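PDB 3H4L: DNA mismatch repair protein PMS1 from Saccharomyces cerevisiae, which takes part in DNA mismatch repair and binds ATP through its N-terminal domain, probably coupling nucleotide binding and hydrolysis to the repair reaction. Local coordinates for residues D67-E72 with Q93-R98; K110-T115 with K124-M129; D25-V30 with T172-V177. One frame throughout, in Å; residues are numbered along the deposited sequence.

Contact 1 of 3, residues D67-E72 with Q93-R98; sequences DPSNYE and QTLGFR. With ANP (phosphoaminophosphonic acid-adenylate ester), chain E.
Asn-70 and Arg-98 meet at about a right angle, amide against guanidinium, with the two planes 42° apart. Arg-98 NH2 donates to Asn-70 OD1 over 2.8 Å, but the bond is bent, with an N-H...O angle of 138°. The donor stands above the carbonyl plane, 49° out of it, so the amide oxygen is not met on a lone pair. While NH2 turns one N-H to Asn-70, it faces the ribose of the bound ATP analogue ANP together with NE, along the other edge of the guanidinium. Arg-98 NH2 gives a straighter bond to ANP O2' at 2.8 Å, and Arg-98 NE gives one to ANP O3' at 2.6 Å. This placement depends on the bend of the arginine chain at chi3, which turns the NE and NH2 edge to the sugar while CB stays near the phosphate oxygen O1B. Asn-70 thus probably helps, from the second shell, to fix the rotation of a ligand-pocket arginine.

The other half of the amide lies against Leu-95. Asn-70 ND2 is 3.6 Å from Leu-95 CB and close to Leu-95 O, where the angle is too poor for a hydrogen bond. Asn-70 CA directs a C-H...O contact to Leu-95 O, 3.4 Å away. Behind Asn-70, Asp-67 forms an Asx turn, its OD2 accepting from Ser-69 N at 2.7 Å.

Gly-96, Phe-97 and Arg-98 open the GFRGEAL motif of MutL-type GHKL ATPases. Segment 67-72 directly follows the DNGDGI motif, and the chain between the segments probably corresponds to the ATP lid of relatives. Two loops join here, one after strand 56-61, the other linking helices 89-92 and 101-107. Tyr-71 packs on Ile-133 and Lys-136 of strand 133-140, while Gln-93 and Phe-97 rest on Ile-83 of helix 80-83.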
loop_
_atom_site.group_PDB
_atom_site.type_symbol
_atom_site.label_atom_id
_atom_site.label_comp_id
_atom_site.label_asym_id
_atom_site.label_seq_id
_atom_site.Cartn_x
_atom_site.Cartn_y
_atom_site.Cartn_z
ATOM N N ASP B 67 -1.583 27.800 15.982
ATOM C CA ASP B 67 -1.978 28.665 17.079
ATOM C C ASP B 67 -3.489 28.896 17.048
ATOM O O ASP B 67 -4.044 29.304 16.032
ATOM C CB ASP B 67 -1.241 30.000 16.979
ATOM C CG ASP B 67 -1.554 30.939 18.138
ATOM O OD1 ASP B 67 -0.645 31.712 18.511
ATOM O OD2 ASP B 67 -2.694 30.928 18.665
ATOM N N PRO B 68 -4.173 28.640 18.173
ATOM C CA PRO B 68 -5.623 28.821 18.272
ATOM C C PRO B 68 -6.105 30.173 17.770
ATOM O O PRO B 68 -7.254 30.299 17.341
ATOM C CB PRO B 68 -5.893 28.646 19.766
ATOM C CG PRO B 68 -4.868 27.648 20.161
ATOM C CD PRO B 68 -3.625 28.148 19.450
ATOM N N SER B 69 -5.238 31.180 17.830
ATOM C CA SER B 69 -5.620 32.516 17.392
ATOM C C SER B 69 -5.721 32.593 15.880
ATOM O O SER B 69 -6.355 33.505 15.352
ATOM C CB SER B 69 -4.617 33.557 17.887
ATOM O OG SER B 69 -3.334 33.329 17.341
ATOM N N ASN B 70 -5.109 31.626 15.194
ATOM C CA ASN B 70 -5.117 31.586 13.734
ATOM C C ASN B 70 -6.283 30.796 13.150
ATOM O O ASN B 70 -6.600 30.941 11.974
ATOM C CB ASN B 70 -3.790 31.011 13.206
ATOM C CG ASN B 70 -2.640 32.017 13.271
ATOM O OD1 ASN B 70 -1.514 31.728 12.867
ATOM N ND2 ASN B 70 -2.928 33.208 13.778
ATOM N N TYR B 71 -6.915 29.959 13.969
ATOM C CA TYR B 71 -8.052 29.147 13.530
ATOM C C TYR B 71 -8.975 29.890 12.579
ATOM O O TYR B 71 -9.232 29.455 11.462
ATOM C CB TYR B 71 -8.904 28.709 14.728
ATOM C CG TYR B 71 -8.330 27.627 15.618
ATOM C CD1 TYR B 71 -9.004 27.231 16.777
ATOM C CD2 TYR B 71 -7.115 27.005 15.320
ATOM C CE1 TYR B 71 -8.483 26.248 17.617
ATOM C CE2 TYR B 71 -6.585 26.021 16.156
ATOM C CZ TYR B 71 -7.277 25.653 17.304
ATOM O OH TYR B 71 -6.754 24.709 18.157
ATOM N N GLU B 72 -9.473 31.022 13.046
ATOM C CA GLU B 72 -10.424 31.830 12.301
ATOM C C GLU B 72 -9.961 32.414 10.978
ATOM O O GLU B 72 -10.783 32.672 10.100
ATOM C CB GLU B 72 -10.912 32.966 13.197
ATOM C CG GLU B 72 -12.367 33.349 12.994
ATOM C CD GLU B 72 -12.854 34.306 14.069
ATOM O OE1 GLU B 72 -12.581 35.525 13.959
ATOM O OE2 GLU B 72 -13.491 33.825 15.035
ATOM N N GLN B 93 -3.619 40.695 9.873
ATOM C CA GLN B 93 -2.765 40.203 8.797
ATOM C C GLN B 93 -1.547 39.406 9.266
ATOM O O GLN B 93 -0.664 39.098 8.467
ATOM C CB GLN B 93 -2.346 41.363 7.877
ATOM C CG GLN B 93 -3.280 41.524 6.674
ATOM C CD GLN B 93 -3.135 42.856 5.954
ATOM O OE1 GLN B 93 -3.596 43.011 4.821
ATOM N NE2 GLN B 93 -2.509 43.828 6.612
ATOM N N THR B 94 -1.503 39.078 10.557
ATOM C CA THR B 94 -0.417 38.271 11.114
ATOM C C THR B 94 -1.074 37.058 11.732
ATOM O O THR B 94 -0.405 36.208 12.321
ATOM C CB THR B 94 0.349 38.968 12.252
ATOM O OG1 THR B 94 -0.549 39.223 13.337
ATOM C CG2 THR B 94 0.975 40.266 11.772
ATOM N N LEU B 95 -2.396 36.988 11.607
ATOM C CA LEU B 95 -3.151 35.875 12.167
ATOM C C LEU B 95 -3.577 34.885 11.103
ATOM O O LEU B 95 -4.330 33.953 11.387
ATOM C CB LEU B 95 -4.391 36.383 12.908
ATOM C CG LEU B 95 -4.125 37.352 14.065
ATOM C CD1 LEU B 95 -5.425 37.667 14.796
ATOM C CD2 LEU B 95 -3.118 36.732 15.019
ATOM N N GLY B 96 -3.112 35.084 9.873
ATOM C CA GLY B 96 -3.489 34.162 8.822
ATOM C C GLY B 96 -3.324 34.675 7.413
ATOM O O GLY B 96 -2.342 35.339 7.101
ATOM N N PHE B 97 -4.298 34.363 6.563
ATOM C CA PHE B 97 -4.276 34.768 5.158
ATOM C C PHE B 97 -2.909 34.471 4.532
ATOM O O PHE B 97 -2.449 35.200 3.654
ATOM C CB PHE B 97 -4.568 36.261 5.007
ATOM C CG PHE B 97 -5.732 36.745 5.808
ATOM C CD1 PHE B 97 -5.583 37.068 7.155
ATOM C CD2 PHE B 97 -6.981 36.896 5.218
ATOM C CE1 PHE B 97 -6.661 37.534 7.901
ATOM C CE2 PHE B 97 -8.069 37.361 5.958
ATOM C CZ PHE B 97 -7.909 37.681 7.301
ATOM N N ARG B 98 -2.250 33.418 4.996
ATOM C CA ARG B 98 -0.953 33.067 4.451
ATOM C C ARG B 98 -1.140 32.046 3.350
ATOM O O ARG B 98 -2.058 31.228 3.400
ATOM C CB ARG B 98 -0.039 32.478 5.529
ATOM C CG ARG B 98 0.464 33.477 6.557
ATOM C CD ARG B 98 1.430 32.824 7.555
ATOM N NE ARG B 98 0.756 31.919 8.483
ATOM C CZ ARG B 98 -0.117 32.310 9.408
ATOM N NH1 ARG B 98 -0.420 33.598 9.534
ATOM N NH2 ARG B 98 -0.699 31.412 10.198
HETATM P PG ANP E . 3.180 28.180 1.240
HETATM O O1G ANP E . 2.321 26.985 1.203
HETATM O O2G ANP E . 4.516 27.893 1.707
HETATM O O3G ANP E . 3.254 28.952 -0.050
HETATM P PB ANP E . 1.805 28.734 3.686
HETATM O O1B ANP E . 1.784 29.908 4.603
HETATM O O2B ANP E . 2.331 27.498 4.237
HETATM N N3B ANP E . 2.513 29.180 2.320
HETATM P PA ANP E . -0.683 27.259 3.349
HETATM O O1A ANP E . 0.054 26.105 2.874
HETATM O O2A ANP E . -2.050 27.547 2.822
HETATM O O3A ANP E . 0.288 28.524 3.261
HETATM O "O5'" ANP E . -1.054 27.086 4.890
HETATM C "C5'" ANP E . -0.848 28.197 5.676
HETATM C "C4'" ANP E . -1.035 28.353 7.134
HETATM O "O4'" ANP E . -1.729 27.219 7.687
HETATM C "C3'" ANP E . 0.402 28.261 7.523
HETATM O "O3'" ANP E . 1.033 29.537 7.371
HETATM C "C2'" ANP E . 0.324 27.676 8.902
HETATM O "O2'" ANP E . 0.233 28.759 9.808
HETATM C "C1'" ANP E . -0.941 26.767 8.777
HETATM N N9 ANP E . -0.746 25.307 8.529
HETATM C C8 ANP E . -1.064 24.507 7.443
HETATM N N7 ANP E . -0.762 23.247 7.535
HETATM C C5 ANP E . -0.188 23.172 8.790
HETATM C C6 ANP E . 0.388 22.103 9.578
HETATM N N6 ANP E . 0.435 20.856 9.126
HETATM N N1 ANP E . 0.903 22.356 10.850
HETATM C C2 ANP E . 0.874 23.634 11.363
HETATM N N3 ANP E . 0.354 24.710 10.704
HETATM C C4 ANP E . -0.150 24.427 9.425
#

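Contact 2 of 3, residues K110-T115 with K124-M129; sequences KLSVIT and KLEYDM
The Tyr-127 ring turns its edge to strand 110-116: Val-113 CG2 lies near the ring plane, 4.0 Å from CE1, and Leu-111 O also sits at the edge, so neither stands over a face. The carboxylate of Glu-126 is approached differently. Ser-112 OG donates to Glu-126 OE2 at 2.6 Å from above the carboxylate plane, 45° out of it. These groups belong to an antiparallel beta hairpin, strands 110-116 and 121-127, within the large mixed sheet of the GHKL ATPase fold; the short strand axes run at 162° to each other.

Val-113 and Leu-125 form a hydrogen-bonded pair, with a bond in each direction. Leu-125 N reaches Val-113 O over 2.6 Å, and the return bond from Val-113 N to Leu-125 O is 2.9 Å long. The face bearing Leu-111, Val-113, Leu-125 and Tyr-127 is buried: Leu-111 lies side by side with Tyr-127, and both touch Cys-106 of helix 101-107. Tyr-127 OH bonds to Tyr-71 O.

Ser-112, Ile-114, Lys-124 and Glu-126 occupy the other face. Ile-114 and Lys-124 form a non-hydrogen-bonded pair whose side chains cross obliquely, with CD1 of the isoleucine 3.8 Å from CD of the lysine. The lysine then bends at its last torsion (chi4 -58°), bringing NZ into a weak, salt-bridging bond with Glu-126 OE1. That carboxylate is therefore approached by both a hydroxyl and an ammonium group.

Further along the hairpin, Tyr-127 N donates to Leu-111 O, and a water sits between the remaining two backbone groups, accepting from Leu-111 N at 3.0 Å and lying 2.8 Å from Tyr-127 O.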
loop_
_atom_site.group_PDB
_atom_site.type_symbol
_atom_site.label_atom_id
_atom_site.label_comp_id
_atom_site.label_asym_id
_atom_site.label_seq_id
_atom_site.Cartn_x
_atom_site.Cartn_y
_atom_site.Cartn_z
ATOM N N LYS B 110 -13.413 19.402 0.815
ATOM C CA LYS B 110 -13.932 19.599 2.175
ATOM C C LYS B 110 -12.692 19.570 3.053
ATOM O O LYS B 110 -12.002 18.546 3.094
ATOM C CB LYS B 110 -14.846 18.443 2.605
ATOM C CG LYS B 110 -15.919 18.040 1.611
ATOM C CD LYS B 110 -17.077 19.036 1.526
ATOM C CE LYS B 110 -18.132 18.559 0.516
ATOM N NZ LYS B 110 -19.427 19.316 0.583
ATOM N N LEU B 111 -12.401 20.661 3.756
ATOM C CA LEU B 111 -11.205 20.697 4.600
ATOM C C LEU B 111 -11.481 20.580 6.095
ATOM O O LEU B 111 -12.307 21.304 6.632
ATOM C CB LEU B 111 -10.413 21.989 4.352
ATOM C CG LEU B 111 -9.073 22.111 5.098
ATOM C CD1 LEU B 111 -8.089 21.060 4.557
ATOM C CD2 LEU B 111 -8.495 23.526 4.937
ATOM N N SER B 112 -10.782 19.667 6.760
ATOM C CA SER B 112 -10.918 19.481 8.201
ATOM C C SER B 112 -9.531 19.492 8.817
ATOM O O SER B 112 -8.563 19.038 8.201
ATOM C CB SER B 112 -11.581 18.147 8.536
ATOM O OG SER B 112 -12.916 18.129 8.088
ATOM N N VAL B 113 -9.438 19.992 10.043
ATOM C CA VAL B 113 -8.158 20.049 10.739
ATOM C C VAL B 113 -8.304 19.687 12.220
ATOM O O VAL B 113 -9.289 20.056 12.860
ATOM C CB VAL B 113 -7.551 21.471 10.648
ATOM C CG1 VAL B 113 -6.258 21.549 11.448
ATOM C CG2 VAL B 113 -7.296 21.834 9.196
ATOM N N ILE B 114 -7.344 18.936 12.749
ATOM C CA ILE B 114 -7.334 18.588 14.170
ATOM C C ILE B 114 -5.932 19.003 14.615
ATOM O O ILE B 114 -4.936 18.439 14.150
ATOM C CB ILE B 114 -7.542 17.078 14.415
ATOM C CG1 ILE B 114 -8.934 16.649 13.931
ATOM C CG2 ILE B 114 -7.448 16.800 15.898
ATOM C CD1 ILE B 114 -9.215 15.147 14.007
ATOM N N THR B 115 -5.842 19.989 15.503
ATOM C CA THR B 115 -4.530 20.483 15.915
ATOM C C THR B 115 -4.341 20.818 17.402
ATOM O O THR B 115 -5.288 20.833 18.184
ATOM C CB THR B 115 -4.171 21.741 15.075
ATOM O OG1 THR B 115 -2.804 22.110 15.301
ATOM C CG2 THR B 115 -5.081 22.910 15.456
ATOM N N LYS B 124 -10.870 20.286 16.733
ATOM C CA LYS B 124 -11.183 19.724 15.435
ATOM C C LYS B 124 -11.938 20.832 14.754
ATOM O O LYS B 124 -12.940 21.315 15.273
ATOM C CB LYS B 124 -12.067 18.495 15.571
ATOM C CG LYS B 124 -12.500 17.907 14.245
ATOM C CD LYS B 124 -12.728 16.419 14.382
ATOM C CE LYS B 124 -13.789 15.957 13.421
ATOM N NZ LYS B 124 -15.035 16.716 13.714
ATOM N N LEU B 125 -11.439 21.252 13.600
ATOM C CA LEU B 125 -12.056 22.339 12.855
ATOM C C LEU B 125 -12.597 21.897 11.501
ATOM O O LEU B 125 -11.956 21.134 10.783
ATOM C CB LEU B 125 -11.031 23.453 12.655
ATOM C CG LEU B 125 -10.395 23.987 13.939
ATOM C CD1 LEU B 125 -9.076 24.660 13.614
ATOM C CD2 LEU B 125 -11.348 24.953 14.620
ATOM N N GLU B 126 -13.792 22.365 11.173
ATOM C CA GLU B 126 -14.413 22.062 9.891
ATOM C C GLU B 126 -14.534 23.410 9.187
ATOM O O GLU B 126 -15.162 24.332 9.718
ATOM C CB GLU B 126 -15.812 21.478 10.085
ATOM C CG GLU B 126 -15.860 20.178 10.863
ATOM C CD GLU B 126 -15.438 18.971 10.040
ATOM O OE1 GLU B 126 -15.343 17.862 10.614
ATOM O OE2 GLU B 126 -15.205 19.126 8.821
ATOM N N TYR B 127 -13.921 23.549 8.018
ATOM C CA TYR B 127 -14.018 24.804 7.279
ATOM C C TYR B 127 -14.901 24.620 6.062
ATOM O O TYR B 127 -14.795 23.607 5.363
ATOM C CB TYR B 127 -12.655 25.265 6.782
ATOM C CG TYR B 127 -11.654 25.571 7.854
ATOM C CD1 TYR B 127 -10.766 24.598 8.303
ATOM C CD2 TYR B 127 -11.550 26.853 8.372
ATOM C CE1 TYR B 127 -9.788 24.904 9.236
ATOM C CE2 TYR B 127 -10.586 27.169 9.298
ATOM C CZ TYR B 127 -9.704 26.198 9.728
ATOM O OH TYR B 127 -8.737 26.541 10.648
ATOM N N ASP B 128 -15.762 25.594 5.786
ATOM C CA ASP B 128 -16.602 25.478 4.619
ATOM C C ASP B 128 -15.804 25.902 3.384
ATOM O O ASP B 128 -14.612 26.214 3.464
ATOM C CB ASP B 128 -17.874 26.314 4.764
ATOM C CG ASP B 128 -17.595 27.791 4.909
ATOM O OD1 ASP B 128 -16.485 28.226 4.540
ATOM O OD2 ASP B 128 -18.497 28.519 5.378
ATOM N N MET B 129 -16.482 25.902 2.248
ATOM C CA MET B 129 -15.893 26.234 0.968
ATOM C C MET B 129 -15.193 27.588 0.916
ATOM O O MET B 129 -14.294 27.813 0.095
ATOM C CB MET B 129 -16.995 26.196 -0.089
ATOM C CG MET B 129 -16.509 26.469 -1.474
ATOM S SD MET B 129 -17.835 26.355 -2.665
ATOM C CE MET B 129 -17.104 27.300 -4.006
HETATM O O HOH W 1 -14.176 22.873 2.690
HETATM O O HOH W 2 -14.171 15.934 9.768
#

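Contact 3 of 3, residues D25-V30 with T172-V177; sequences DLTTAV and TKCLTV
Lys-173 stretches across to Asp-25 with its chain extended beyond CG, and Lys-173 NZ reaches Asp-25 OD2 at 3.3 Å in a salt bridge. The two side chains cross at about a right angle, and the ammonium group meets the syn lone pair of OD2. The other carboxylate oxygen has a separate task: OD1 of Asp-25 accepts from Thr-28 N at 3.0 Å, making Asp-25 the N-cap of helix 26-39. One carboxylate therefore both caps a helix and ties it to its neighbour. On its way the lysine passes Thr-27, and Lys-173 CG is 3.7 Å from Thr-27 OG1. The residue before the lysine, Thr-172, bonds through OG1 to Ser-69 OG of the second subunit.

Cys-174 comes next and marks the closest backbone approach, its CA 4.5 Å from that of Thr-27. Its CB lies beside Thr-27 OG1, whose polar partner is Gln-170 OE1, on helix 167-184 one turn before Cys-174. With SG of Cys-174 anti to the backbone N (chi1 178°), the sulfur is directed to Val-30 CG2, 3.3 Å away, a tight apolar contact.

Val-177 completes the run, its CG2 3.7 Å from Thr-27 CG2. The segment axes are 9.0 Å apart and inclined by 25°, a nearly parallel helix pair. Leu-26 and Cys-174 both touch Phe-49 of strand 44-50, so the pair covers the sheet in the layered alpha/beta arrangement of GHKL ATPases, where helix 26-39 also carries the nucleotide-pocket residues Glu-32 and Asn-36.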
loop_
_atom_site.group_PDB
_atom_site.type_symbol
_atom_site.label_atom_id
_atom_site.label_comp_id
_atom_site.label_asym_id
_atom_site.label_seq_id
_atom_site.Cartn_x
_atom_site.Cartn_y
_atom_site.Cartn_z
ATOM N N ASP B 25 -4.285 18.762 -8.991
ATOM C CA ASP B 25 -4.653 17.370 -8.778
ATOM C C ASP B 25 -4.295 16.857 -7.391
ATOM O O ASP B 25 -3.810 17.606 -6.545
ATOM C CB ASP B 25 -4.030 16.463 -9.843
ATOM C CG ASP B 25 -2.534 16.661 -9.992
ATOM O OD1 ASP B 25 -1.890 17.162 -9.044
ATOM O OD2 ASP B 25 -2.007 16.290 -11.069
ATOM N N LEU B 26 -4.545 15.572 -7.170
ATOM C CA LEU B 26 -4.274 14.941 -5.890
ATOM C C LEU B 26 -2.822 15.138 -5.486
ATOM O O LEU B 26 -2.525 15.431 -4.328
ATOM C CB LEU B 26 -4.597 13.448 -5.968
ATOM C CG LEU B 26 -4.295 12.656 -4.696
ATOM C CD1 LEU B 26 -5.226 13.105 -3.580
ATOM C CD2 LEU B 26 -4.447 11.170 -4.971
ATOM N N THR B 27 -1.918 14.987 -6.452
ATOM C CA THR B 27 -0.491 15.140 -6.195
ATOM C C THR B 27 -0.137 16.534 -5.672
ATOM O O THR B 27 0.655 16.674 -4.739
ATOM C CB THR B 27 0.317 14.842 -7.471
ATOM O OG1 THR B 27 0.054 13.496 -7.890
ATOM C CG2 THR B 27 1.810 15.009 -7.215
ATOM N N THR B 28 -0.719 17.565 -6.271
ATOM C CA THR B 28 -0.455 18.936 -5.843
ATOM C C THR B 28 -0.972 19.098 -4.420
ATOM O O THR B 28 -0.306 19.687 -3.567
ATOM C CB THR B 28 -1.176 19.949 -6.759
ATOM O OG1 THR B 28 -0.735 19.757 -8.107
ATOM C CG2 THR B 28 -0.878 21.381 -6.342
ATOM N N ALA B 29 -2.162 18.569 -4.160
ATOM C CA ALA B 29 -2.730 18.670 -2.825
ATOM C C ALA B 29 -1.764 18.057 -1.817
ATOM O O ALA B 29 -1.482 18.656 -0.786
ATOM C CB ALA B 29 -4.084 17.961 -2.770
ATOM N N VAL B 30 -1.246 16.872 -2.128
ATOM C CA VAL B 30 -0.303 16.190 -1.246
ATOM C C VAL B 30 0.954 17.019 -1.026
ATOM O O VAL B 30 1.449 17.124 0.101
ATOM C CB VAL B 30 0.118 14.828 -1.820
ATOM C CG1 VAL B 30 1.139 14.167 -0.901
ATOM C CG2 VAL B 30 -1.110 13.939 -1.996
ATOM N N THR B 172 0.363 6.847 -8.606
ATOM C CA THR B 172 1.772 6.597 -8.833
ATOM C C THR B 172 2.484 7.935 -9.022
ATOM O O THR B 172 3.602 8.109 -8.545
ATOM C CB THR B 172 2.023 5.713 -10.078
ATOM O OG1 THR B 172 1.219 4.528 -9.998
ATOM C CG2 THR B 172 3.494 5.300 -10.136
ATOM N N LYS B 173 1.852 8.884 -9.710
ATOM C CA LYS B 173 2.504 10.179 -9.887
ATOM C C LYS B 173 2.685 10.805 -8.508
ATOM O O LYS B 173 3.728 11.385 -8.194
ATOM C CB LYS B 173 1.669 11.124 -10.743
ATOM C CG LYS B 173 2.238 12.537 -10.742
ATOM C CD LYS B 173 1.336 13.561 -11.417
ATOM C CE LYS B 173 2.017 14.925 -11.425
ATOM N NZ LYS B 173 1.127 16.017 -11.901
ATOM N N CYS B 174 1.652 10.676 -7.689
ATOM C CA CYS B 174 1.666 11.204 -6.346
ATOM C C CYS B 174 2.655 10.447 -5.452
ATOM O O CYS B 174 3.219 11.009 -4.517
ATOM C CB CYS B 174 0.261 11.108 -5.777
ATOM S SG CYS B 174 0.126 11.671 -4.098
ATOM N N LEU B 175 2.864 9.165 -5.742
ATOM C CA LEU B 175 3.788 8.344 -4.960
ATOM C C LEU B 175 5.216 8.768 -5.249
ATOM O O LEU B 175 6.062 8.858 -4.350
ATOM C CB LEU B 175 3.620 6.867 -5.310
ATOM C CG LEU B 175 4.284 5.881 -4.342
ATOM C CD1 LEU B 175 3.792 6.121 -2.931
ATOM C CD2 LEU B 175 3.966 4.467 -4.776
ATOM N N THR B 176 5.478 9.031 -6.521
ATOM C CA THR B 176 6.798 9.471 -6.950
ATOM C C THR B 176 7.211 10.688 -6.137
ATOM O O THR B 176 8.327 10.764 -5.636
ATOM C CB THR B 176 6.781 9.851 -8.417
ATOM O OG1 THR B 176 6.372 8.720 -9.186
ATOM C CG2 THR B 176 8.157 10.289 -8.863
ATOM N N VAL B 177 6.292 11.636 -6.010
ATOM C CA VAL B 177 6.546 12.847 -5.258
ATOM C C VAL B 177 6.744 12.553 -3.778
ATOM O O VAL B 177 7.528 13.226 -3.109
ATOM C CB VAL B 177 5.388 13.832 -5.421
ATOM C CG1 VAL B 177 5.427 14.890 -4.322
ATOM C CG2 VAL B 177 5.467 14.471 -6.785
#

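From the N terminus, helix 26-39 opens the longest loop, which contact 3 closes only when the chain reaches helix 167-184. Contacts 1 and 2 both nest inside it and follow one another in series without crossing. Contact 1 closes the excursion from 67-72 to 93-98 beside the nucleotide ribose; contact 2 then closes the short turn between strands 110-116 and 121-127. These two touch: Tyr-71 packs on Leu-125 and Thr-115, which ties the loop region to the hairpin. Contact 3 has its centre 27 Å from that of contact 1 and touches neither, joining instead two helices that lie against the sheet.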